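Local coordinates for protein amino Transferase (Eubacterium rectale, PDB 3ELE) that probably acts as a pyridoxal-5'-phosphate-dependent aminotransferase of class I and II, moving amino groups between amino acids and keto acids, at residues D163-R168 and K195-L200; S113-A118 and N239-Y244; N346-K351 and E390-K395. All coordinates share one frame; numbering follows the deposited sequence.

Contact 1 of 3, residues D163-R168 and K195-L200; sequences DALEER and KKLSDL
The carboxylate of Glu166 presents one flat side to the isobutyl end of Leu200. Leu200 CD1 stands almost over the carboxylate carbon, 3.6 Å from Glu166 CD; it is nearly as close to Glu166 CG and OE1 and somewhat farther from OE2, so the methyl rests over the plane, shifted away from OE2. With CG anti to the backbone N (chi1 -176°) and the chain extended beyond it, Glu166 runs out over this methyl to a salt bridge between its OE2 and Lys203, farther along the helix of Leu200; that partner would limit rotation of the carboxylate. The other flat group, the guanidinium of Arg168, turns an edge to its own helix: Ala164 O lies close to its plane and accepts from Arg168 NH1 at 3.1 Å. This donor stands above the carbonyl plane, while Arg168 N approaches from the opposite face, so two donors of one residue grip a single carbonyl oxygen.

Between the helices the contact is aliphatic. Leu165 CD2 reaches Leu197 CD1 at 3.6 Å, the two side chains meeting at about a right angle, and the same methyl lies 3.9 Å from Leu200 CD2. Leu200 thus straddles the pair, giving one methyl to Glu166 and the other to Leu165. All three leucines are buried. Leu197 and Leu200 also pack on Phe162, and Val151 of strand 147-151 backs Leu165.

The helix axes run nearly parallel, 23° apart, at a closest approach of 11.5 Å, a wide spacing bridged by leucine methyls and the extended Glu166. Such an arrangement suits neighbouring helices of successive beta-alpha-beta crossovers: helix 162-167 leads from strand 147-151 to strand 173-178, and helix 191-208 onward to strand 213-217, within the mixed seven-stranded sheet expected of a fold-type-I aminotransferase large domain.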
loop_
_atom_site.group_PDB
_atom_site.type_symbol
_atom_site.label_atom_id
_atom_site.label_comp_id
_atom_site.label_asym_id
_atom_site.label_seq_id
_atom_site.Cartn_x
_atom_site.Cartn_y
_atom_site.Cartn_z
ATOM N N ASP A 163 20.551 -22.818 -20.144
ATOM C CA ASP A 163 19.882 -23.960 -20.802
ATOM C C ASP A 163 18.528 -24.244 -20.124
ATOM O O ASP A 163 17.481 -24.304 -20.809
ATOM C CB ASP A 163 20.773 -25.216 -20.809
ATOM C CG ASP A 163 21.949 -25.123 -21.814
ATOM O OD1 ASP A 163 22.094 -24.104 -22.520
ATOM O OD2 ASP A 163 22.734 -26.096 -21.911
ATOM N N ALA A 164 18.567 -24.364 -18.791
ATOM C CA ALA A 164 17.376 -24.580 -17.964
ATOM C C ALA A 164 16.393 -23.419 -18.156
ATOM O O ALA A 164 15.211 -23.660 -18.373
ATOM C CB ALA A 164 17.753 -24.721 -16.463
ATOM N N LEU A 165 16.887 -22.174 -18.149
ATOM C CA LEU A 165 16.019 -20.995 -18.338
ATOM C C LEU A 165 15.335 -21.024 -19.694
ATOM O O LEU A 165 14.117 -20.918 -19.742
ATOM C CB LEU A 165 16.755 -19.659 -18.158
ATOM C CG LEU A 165 16.012 -18.348 -18.497
ATOM C CD1 LEU A 165 14.611 -18.263 -17.834
ATOM C CD2 LEU A 165 16.882 -17.149 -18.141
ATOM N N GLU A 166 16.122 -21.174 -20.765
ATOM C CA GLU A 166 15.604 -21.207 -22.138
ATOM C C GLU A 166 14.524 -22.275 -22.343
ATOM O O GLU A 166 13.542 -22.042 -23.053
ATOM C CB GLU A 166 16.749 -21.417 -23.145
ATOM C CG GLU A 166 16.279 -21.352 -24.605
ATOM C CD GLU A 166 17.384 -21.282 -25.637
ATOM O OE1 GLU A 166 18.581 -21.323 -25.286
ATOM O OE2 GLU A 166 17.028 -21.181 -26.829
ATOM N N GLU A 167 14.734 -23.439 -21.731
ATOM C CA GLU A 167 13.802 -24.575 -21.788
ATOM C C GLU A 167 12.450 -24.260 -21.112
ATOM O O GLU A 167 11.420 -24.780 -21.531
ATOM C CB GLU A 167 14.468 -25.814 -21.163
ATOM C CG GLU A 167 13.740 -27.136 -21.350
ATOM C CD GLU A 167 14.407 -28.319 -20.620
ATOM O OE1 GLU A 167 15.525 -28.182 -20.055
ATOM O OE2 GLU A 167 13.789 -29.409 -20.617
ATOM N N ARG A 168 12.456 -23.393 -20.095
ATOM C CA ARG A 168 11.219 -22.979 -19.372
ATOM C C ARG A 168 10.517 -21.733 -19.943
ATOM O O ARG A 168 9.475 -21.331 -19.426
ATOM C CB ARG A 168 11.527 -22.795 -17.886
ATOM C CG ARG A 168 11.808 -24.115 -17.209
ATOM C CD ARG A 168 12.515 -23.966 -15.910
ATOM N NE ARG A 168 12.664 -25.264 -15.239
ATOM C CZ ARG A 168 13.530 -26.224 -15.578
ATOM N NH1 ARG A 168 14.368 -26.091 -16.605
ATOM N NH2 ARG A 168 13.554 -27.353 -14.868
ATOM N N LYS A 195 24.119 -9.697 -19.990
ATOM C CA LYS A 195 24.151 -9.664 -21.472
ATOM C C LYS A 195 23.569 -10.947 -22.097
ATOM O O LYS A 195 22.780 -10.851 -23.027
ATOM C CB LYS A 195 25.569 -9.412 -22.018
ATOM C CG LYS A 195 26.061 -7.978 -21.832
ATOM C CD LYS A 195 27.572 -7.829 -21.985
ATOM C CE LYS A 195 28.081 -8.079 -23.381
ATOM N NZ LYS A 195 29.591 -7.931 -23.450
ATOM N N LYS A 196 23.959 -12.125 -21.596
ATOM C CA LYS A 196 23.413 -13.414 -22.114
ATOM C C LYS A 196 21.899 -13.503 -21.902
ATOM O O LYS A 196 21.183 -13.965 -22.786
ATOM C CB LYS A 196 24.086 -14.644 -21.485
ATOM C CG LYS A 196 25.534 -14.858 -21.898
ATOM C CD LYS A 196 26.125 -16.197 -21.381
ATOM C CE LYS A 196 25.509 -17.416 -22.132
ATOM N NZ LYS A 196 26.231 -18.724 -21.954
ATOM N N LEU A 197 21.439 -13.062 -20.723
ATOM C CA LEU A 197 20.013 -12.997 -20.369
ATOM C C LEU A 197 19.276 -12.097 -21.330
ATOM O O LEU A 197 18.224 -12.473 -21.848
ATOM C CB LEU A 197 19.810 -12.434 -18.951
ATOM C CG LEU A 197 18.373 -12.320 -18.425
ATOM C CD1 LEU A 197 17.822 -13.695 -18.212
ATOM C CD2 LEU A 197 18.343 -11.507 -17.133
ATOM N N SER A 198 19.838 -10.907 -21.558
ATOM C CA SER A 198 19.243 -9.930 -22.460
ATOM C C SER A 198 19.156 -10.461 -23.886
ATOM O O SER A 198 18.111 -10.339 -24.499
ATOM C CB SER A 198 19.994 -8.617 -22.395
ATOM O OG SER A 198 19.986 -8.154 -21.051
ATOM N N ASP A 199 20.215 -11.106 -24.370
ATOM C CA ASP A 199 20.200 -11.714 -25.719
ATOM C C ASP A 199 19.175 -12.845 -25.845
ATOM O O ASP A 199 18.478 -12.925 -26.847
ATOM C CB ASP A 199 21.582 -12.249 -26.124
ATOM C CG ASP A 199 22.643 -11.153 -26.244
ATOM O OD1 ASP A 199 22.301 -9.958 -26.433
ATOM O OD2 ASP A 199 23.836 -11.510 -26.158
ATOM N N LEU A 200 19.092 -13.698 -24.827
ATOM C CA LEU A 200 18.148 -14.820 -24.791
ATOM C C LEU A 200 16.701 -14.334 -24.834
ATOM O O LEU A 200 15.912 -14.806 -25.652
ATOM C CB LEU A 200 18.374 -15.689 -23.536
ATOM C CG LEU A 200 17.450 -16.898 -23.287
ATOM C CD1 LEU A 200 17.500 -17.917 -24.431
ATOM C CD2 LEU A 200 17.809 -17.530 -21.933
#

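Contact 2 of 3, residues S113-A118 and N239-Y244; sequences SICFRA and NTLVCY
Cys115 and Cys243 have matching first torsions, -69° and -64°, each setting SG anti to its own carbonyl carbon and beside its backbone N. Since both CB atoms already point across the gap, one from a helix and the other from a strand, these torsions bring the two sulfurs within 3.6 Å of each other. That SG-SG distance is much longer than a disulfide bond and corresponds to van der Waals contact between two buried thiols.

Leu241 takes a similar first torsion and flanks the pair. Its CD1 lies 3.9 Å from Cys115 SG and its CB 4.0 Å from the same atom, so the sulfur of Cys115 is wedged between Leu241 and Cys243. Two residues apart on strand 240-245, these show the same strand face to the helix, whereas Val242 is directed away. The nearest backbones are those of Cys115 and Leu241, with 7.6 Å between their CA atoms; one cysteine side chain from the helix is enough to meet the strand's side chains.

Leu272 of helix 269-282 also packs on Leu241, and Ala275 of that helix meets Ala118. Strand 240-245 itself is held by backbone bonds to Ile214 and Ala216 of parallel strand 213-217, and to Leu261 on its antiparallel side.

A helix laid on the central sheet beside the cofactor is what the contact represents. Gly107, just before helix 108-119, and Ala108 and Ala109 in its first turn, together with Ser245, Ser247 and Lys248 just beyond Cys243, line the pyridoxal-5'-phosphate pocket, as expected of the large domain in fold-type-I enzymes.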
loop_
_atom_site.group_PDB
_atom_site.type_symbol
_atom_site.label_atom_id
_atom_site.label_comp_id
_atom_site.label_asym_id
_atom_site.label_seq_id
_atom_site.Cartn_x
_atom_site.Cartn_y
_atom_site.Cartn_z
ATOM N N SER A 113 4.236 -6.087 -6.869
ATOM C CA SER A 113 2.790 -6.323 -7.019
ATOM C C SER A 113 2.235 -5.564 -8.229
ATOM O O SER A 113 1.557 -6.168 -9.084
ATOM C CB SER A 113 2.034 -5.952 -5.734
ATOM O OG SER A 113 2.424 -6.793 -4.654
ATOM N N ILE A 114 2.575 -4.273 -8.319
ATOM C CA ILE A 114 2.197 -3.405 -9.460
ATOM C C ILE A 114 2.660 -3.985 -10.793
ATOM O O ILE A 114 1.889 -3.994 -11.745
ATOM C CB ILE A 114 2.784 -1.954 -9.305
ATOM C CG1 ILE A 114 2.028 -1.194 -8.225
ATOM C CG2 ILE A 114 2.687 -1.166 -10.597
ATOM C CD1 ILE A 114 2.715 0.058 -7.790
ATOM N N CYS A 115 3.911 -4.462 -10.858
ATOM C CA CYS A 115 4.461 -5.058 -12.102
ATOM C C CYS A 115 3.717 -6.320 -12.561
ATOM O O CYS A 115 3.366 -6.428 -13.731
ATOM C CB CYS A 115 5.963 -5.338 -11.993
ATOM S SG CYS A 115 6.978 -3.834 -11.941
ATOM N N PHE A 116 3.466 -7.251 -11.646
ATOM C CA PHE A 116 2.752 -8.485 -12.007
ATOM C C PHE A 116 1.289 -8.190 -12.336
ATOM O O PHE A 116 0.742 -8.738 -13.314
ATOM C CB PHE A 116 2.857 -9.556 -10.931
ATOM C CG PHE A 116 4.273 -9.916 -10.551
ATOM C CD1 PHE A 116 5.196 -10.316 -11.519
ATOM C CD2 PHE A 116 4.667 -9.915 -9.205
ATOM C CE1 PHE A 116 6.520 -10.673 -11.152
ATOM C CE2 PHE A 116 5.965 -10.275 -8.831
ATOM C CZ PHE A 116 6.897 -10.652 -9.802
ATOM N N ARG A 117 0.677 -7.293 -11.554
ATOM C CA ARG A 117 -0.705 -6.858 -11.792
ATOM C C ARG A 117 -0.861 -6.157 -13.156
ATOM O O ARG A 117 -1.797 -6.440 -13.897
ATOM C CB ARG A 117 -1.179 -5.955 -10.650
ATOM C CG ARG A 117 -2.655 -5.579 -10.647
ATOM C CD ARG A 117 -3.578 -6.791 -10.739
ATOM N NE ARG A 117 -4.984 -6.440 -10.519
ATOM C CZ ARG A 117 -5.629 -6.433 -9.347
ATOM N NH1 ARG A 117 -5.036 -6.793 -8.222
ATOM N NH2 ARG A 117 -6.913 -6.093 -9.311
ATOM N N ALA A 118 0.077 -5.267 -13.486
ATOM C CA ALA A 118 0.075 -4.561 -14.780
ATOM C C ALA A 118 0.338 -5.490 -15.964
ATOM O O ALA A 118 -0.239 -5.330 -17.017
ATOM C CB ALA A 118 1.114 -3.408 -14.782
ATOM N N ASN A 239 13.062 -3.792 -22.576
ATOM C CA ASN A 239 11.868 -4.139 -21.768
ATOM C C ASN A 239 12.237 -4.594 -20.352
ATOM O O ASN A 239 12.117 -5.743 -19.991
ATOM C CB ASN A 239 11.000 -5.162 -22.521
ATOM C CG ASN A 239 10.364 -4.571 -23.770
ATOM O OD1 ASN A 239 9.726 -3.534 -23.704
ATOM N ND2 ASN A 239 10.527 -5.239 -24.901
ATOM N N THR A 240 12.674 -3.635 -19.549
ATOM C CA THR A 240 13.073 -3.866 -18.170
ATOM C C THR A 240 12.288 -2.914 -17.297
ATOM O O THR A 240 12.217 -1.719 -17.606
ATOM C CB THR A 240 14.559 -3.576 -17.993
ATOM O OG1 THR A 240 15.312 -4.419 -18.859
ATOM C CG2 THR A 240 15.052 -3.749 -16.496
ATOM N N LEU A 241 11.688 -3.465 -16.241
ATOM C CA LEU A 241 11.013 -2.724 -15.183
ATOM C C LEU A 241 11.905 -2.888 -13.971
ATOM O O LEU A 241 12.314 -4.012 -13.683
ATOM C CB LEU A 241 9.625 -3.303 -14.899
ATOM C CG LEU A 241 8.581 -3.064 -15.992
ATOM C CD1 LEU A 241 7.378 -4.003 -15.844
ATOM C CD2 LEU A 241 8.161 -1.583 -15.979
ATOM N N VAL A 242 12.250 -1.784 -13.298
ATOM C CA VAL A 242 13.101 -1.820 -12.099
ATOM C C VAL A 242 12.241 -1.512 -10.884
ATOM O O VAL A 242 11.483 -0.552 -10.904
ATOM C CB VAL A 242 14.309 -0.860 -12.185
ATOM C CG1 VAL A 242 15.142 -0.918 -10.884
ATOM C CG2 VAL A 242 15.181 -1.204 -13.423
ATOM N N CYS A 243 12.345 -2.374 -9.867
ATOM C CA CYS A 243 11.647 -2.260 -8.589
ATOM C C CYS A 243 12.729 -1.995 -7.565
ATOM O O CYS A 243 13.680 -2.787 -7.435
ATOM C CB CYS A 243 10.905 -3.556 -8.242
ATOM S SG CYS A 243 9.593 -3.931 -9.417
ATOM N N TYR A 244 12.589 -0.880 -6.863
ATOM C CA TYR A 244 13.538 -0.470 -5.875
ATOM C C TYR A 244 12.809 0.005 -4.614
ATOM O O TYR A 244 11.616 0.298 -4.648
ATOM C CB TYR A 244 14.406 0.641 -6.484
ATOM C CG TYR A 244 15.509 1.092 -5.561
ATOM C CD1 TYR A 244 16.682 0.329 -5.408
ATOM C CD2 TYR A 244 15.353 2.237 -4.763
ATOM C CE1 TYR A 244 17.683 0.720 -4.527
ATOM C CE2 TYR A 244 16.353 2.638 -3.874
ATOM C CZ TYR A 244 17.515 1.886 -3.764
ATOM O OH TYR A 244 18.488 2.303 -2.880
#

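Contact 3 of 3, residues N346-K351 and E390-K395; sequences NAFCEK and EKIYKK
Lys351 and Ile392 bring their CA atoms to 6.8 Å where helices 345-353 and 379-396 pass, the short axes 10.8 Å apart at closest approach and inclined at 129°. Both helices probably belong to the alpha/beta small domain expected of a fold-type-I aminotransferase, whose four-stranded antiparallel sheet includes strand 370-374.

Phe348 and Ile392 form the buried part. With CG of Phe348 anti to the backbone N (chi1 174°), the ring extends toward the second helix, and its CE1 meets Ile392 CG2 at 3.7 Å, the side chains lying at about a right angle. Phe348 also packs on Val371 of strand 370-374 and on Ile359 of a loop, joining its helix to the sheet.

Nearer solvent, two lysines pack through their aliphatic portions: Lys351 CB is 4.1 Å from Lys395 CD. Their ammonium groups remain 5.9 Å apart, NZ of Lys351 to NZ of Lys395, and nearby acids probably offset the like charges. Lys351 NZ has a long, weak ion pair with Glu354. Lys395 runs extended as far as CE, which lies 3.5 Å from Lys351 O; the bend at chi4 (-65°) then turns NZ to its salt bridges with Glu354 OE1 and Glu355 OE2.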
loop_
_atom_site.group_PDB
_atom_site.type_symbol
_atom_site.label_atom_id
_atom_site.label_comp_id
_atom_site.label_asym_id
_atom_site.label_seq_id
_atom_site.Cartn_x
_atom_site.Cartn_y
_atom_site.Cartn_z
ATOM N N ASN A 346 16.628 -29.715 6.148
ATOM C CA ASN A 346 15.689 -29.613 7.282
ATOM C C ASN A 346 16.222 -30.383 8.502
ATOM O O ASN A 346 16.203 -29.859 9.622
ATOM C CB ASN A 346 14.276 -30.086 6.907
ATOM C CG ASN A 346 13.684 -29.318 5.720
ATOM O OD1 ASN A 346 13.316 -28.159 5.843
ATOM N ND2 ASN A 346 13.583 -29.980 4.577
ATOM N N ALA A 347 16.714 -31.607 8.257
ATOM C CA ALA A 347 17.339 -32.454 9.270
ATOM C C ALA A 347 18.618 -31.789 9.795
ATOM O O ALA A 347 18.884 -31.818 11.003
ATOM C CB ALA A 347 17.639 -33.837 8.704
ATOM N N PHE A 348 19.392 -31.177 8.894
ATOM C CA PHE A 348 20.579 -30.398 9.283
ATOM C C PHE A 348 20.224 -29.167 10.146
ATOM O O PHE A 348 20.919 -28.906 11.132
ATOM C CB PHE A 348 21.404 -29.985 8.060
ATOM C CG PHE A 348 22.550 -29.055 8.384
ATOM C CD1 PHE A 348 23.619 -29.500 9.145
ATOM C CD2 PHE A 348 22.558 -27.738 7.921
ATOM C CE1 PHE A 348 24.690 -28.630 9.470
ATOM C CE2 PHE A 348 23.620 -26.879 8.215
ATOM C CZ PHE A 348 24.687 -27.328 8.993
ATOM N N CYS A 349 19.166 -28.432 9.779
ATOM C CA CYS A 349 18.716 -27.267 10.570
ATOM C C CYS A 349 18.230 -27.656 11.962
ATOM O O CYS A 349 18.346 -26.838 12.873
ATOM C CB CYS A 349 17.657 -26.440 9.848
ATOM S SG CYS A 349 18.365 -25.598 8.476
ATOM N N GLU A 350 17.677 -28.870 12.107
ATOM C CA GLU A 350 17.296 -29.430 13.410
ATOM C C GLU A 350 18.523 -29.718 14.259
ATOM O O GLU A 350 18.503 -29.430 15.448
ATOM C CB GLU A 350 16.441 -30.714 13.291
ATOM C CG GLU A 350 14.990 -30.492 12.832
ATOM C CD GLU A 350 14.130 -29.707 13.834
ATOM O OE1 GLU A 350 14.507 -29.567 15.025
ATOM O OE2 GLU A 350 13.053 -29.230 13.426
ATOM N N LYS A 351 19.570 -30.294 13.653
ATOM C CA LYS A 351 20.842 -30.535 14.357
ATOM C C LYS A 351 21.508 -29.214 14.803
ATOM O O LYS A 351 22.063 -29.136 15.898
ATOM C CB LYS A 351 21.804 -31.371 13.506
ATOM C CG LYS A 351 21.368 -32.823 13.266
ATOM C CD LYS A 351 21.390 -33.623 14.542
ATOM C CE LYS A 351 21.124 -35.105 14.327
ATOM N NZ LYS A 351 21.174 -35.807 15.660
ATOM N N GLU A 390 31.199 -25.320 15.372
ATOM C CA GLU A 390 32.213 -26.361 15.460
ATOM C C GLU A 390 31.617 -27.666 16.006
ATOM O O GLU A 390 31.935 -28.748 15.507
ATOM C CB GLU A 390 33.365 -25.873 16.361
ATOM C CG GLU A 390 34.576 -26.778 16.484
ATOM C CD GLU A 390 35.652 -26.179 17.400
ATOM O OE1 GLU A 390 35.321 -25.549 18.439
ATOM O OE2 GLU A 390 36.842 -26.363 17.086
ATOM N N LYS A 391 30.761 -27.554 17.029
ATOM C CA LYS A 391 30.105 -28.727 17.637
ATOM C C LYS A 391 29.102 -29.364 16.665
ATOM O O LYS A 391 29.022 -30.592 16.584
ATOM C CB LYS A 391 29.430 -28.350 18.959
ATOM C CG LYS A 391 28.911 -29.541 19.751
ATOM C CD LYS A 391 28.569 -29.146 21.178
ATOM C CE LYS A 391 27.946 -30.307 21.944
ATOM N NZ LYS A 391 27.670 -29.967 23.382
ATOM N N ILE A 392 28.355 -28.529 15.934
ATOM C CA ILE A 392 27.415 -29.016 14.903
ATOM C C ILE A 392 28.187 -29.843 13.847
ATOM O O ILE A 392 27.795 -30.964 13.535
ATOM C CB ILE A 392 26.637 -27.865 14.212
ATOM C CG1 ILE A 392 25.676 -27.179 15.188
ATOM C CG2 ILE A 392 25.841 -28.384 13.003
ATOM C CD1 ILE A 392 25.274 -25.778 14.730
ATOM N N TYR A 393 29.285 -29.273 13.350
ATOM C CA TYR A 393 30.176 -29.915 12.373
ATOM C C TYR A 393 30.648 -31.296 12.853
ATOM O O TYR A 393 30.579 -32.272 12.103
ATOM C CB TYR A 393 31.387 -29.019 12.095
ATOM C CG TYR A 393 32.162 -29.458 10.891
ATOM C CD1 TYR A 393 31.753 -29.062 9.614
ATOM C CD2 TYR A 393 33.289 -30.279 11.010
ATOM C CE1 TYR A 393 32.437 -29.453 8.492
ATOM C CE2 TYR A 393 33.995 -30.680 9.874
ATOM C CZ TYR A 393 33.543 -30.250 8.622
ATOM O OH TYR A 393 34.191 -30.609 7.489
ATOM N N LYS A 394 31.120 -31.336 14.104
ATOM C CA LYS A 394 31.528 -32.570 14.809
ATOM C C LYS A 394 30.470 -33.683 14.857
ATOM O O LYS A 394 30.847 -34.852 14.898
ATOM C CB LYS A 394 31.999 -32.294 16.257
ATOM C CG LYS A 394 33.511 -32.250 16.479
ATOM C CD LYS A 394 34.193 -30.964 16.055
ATOM C CE LYS A 394 35.680 -31.016 16.430
ATOM N NZ LYS A 394 36.400 -29.740 16.142
ATOM N N LYS A 395 29.180 -33.326 14.898
ATOM C CA LYS A 395 28.074 -34.319 14.879
ATOM C C LYS A 395 28.126 -35.202 13.630
ATOM O O LYS A 395 27.799 -36.382 13.696
ATOM C CB LYS A 395 26.678 -33.659 14.913
ATOM C CG LYS A 395 26.346 -32.804 16.153
ATOM C CD LYS A 395 24.988 -32.084 15.972
ATOM C CE LYS A 395 24.667 -31.127 17.124
ATOM N NZ LYS A 395 24.468 -31.801 18.424
#

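How the contacts relate
Contacts 1 and 2 both lie in what is probably the large domain, with centres 20 Å apart and nearest atoms about 6 Å apart, so they are neighbours without touching. In sequence, both segments of contact 1 fall between the two of contact 2, and strands 173-178 and 213-217 connect their regions through the same sheet. Contact 2 is the one close to the cofactor: the side chain of Cys243 is about 8 Å from a bound pyridoxal-5'-phosphate. Contact 3 follows both along the chain and lies in the probable small domain. Its centre is 37 Å from that of contact 1 and 40 Å from that of contact 2, across the chain's centre from the latter.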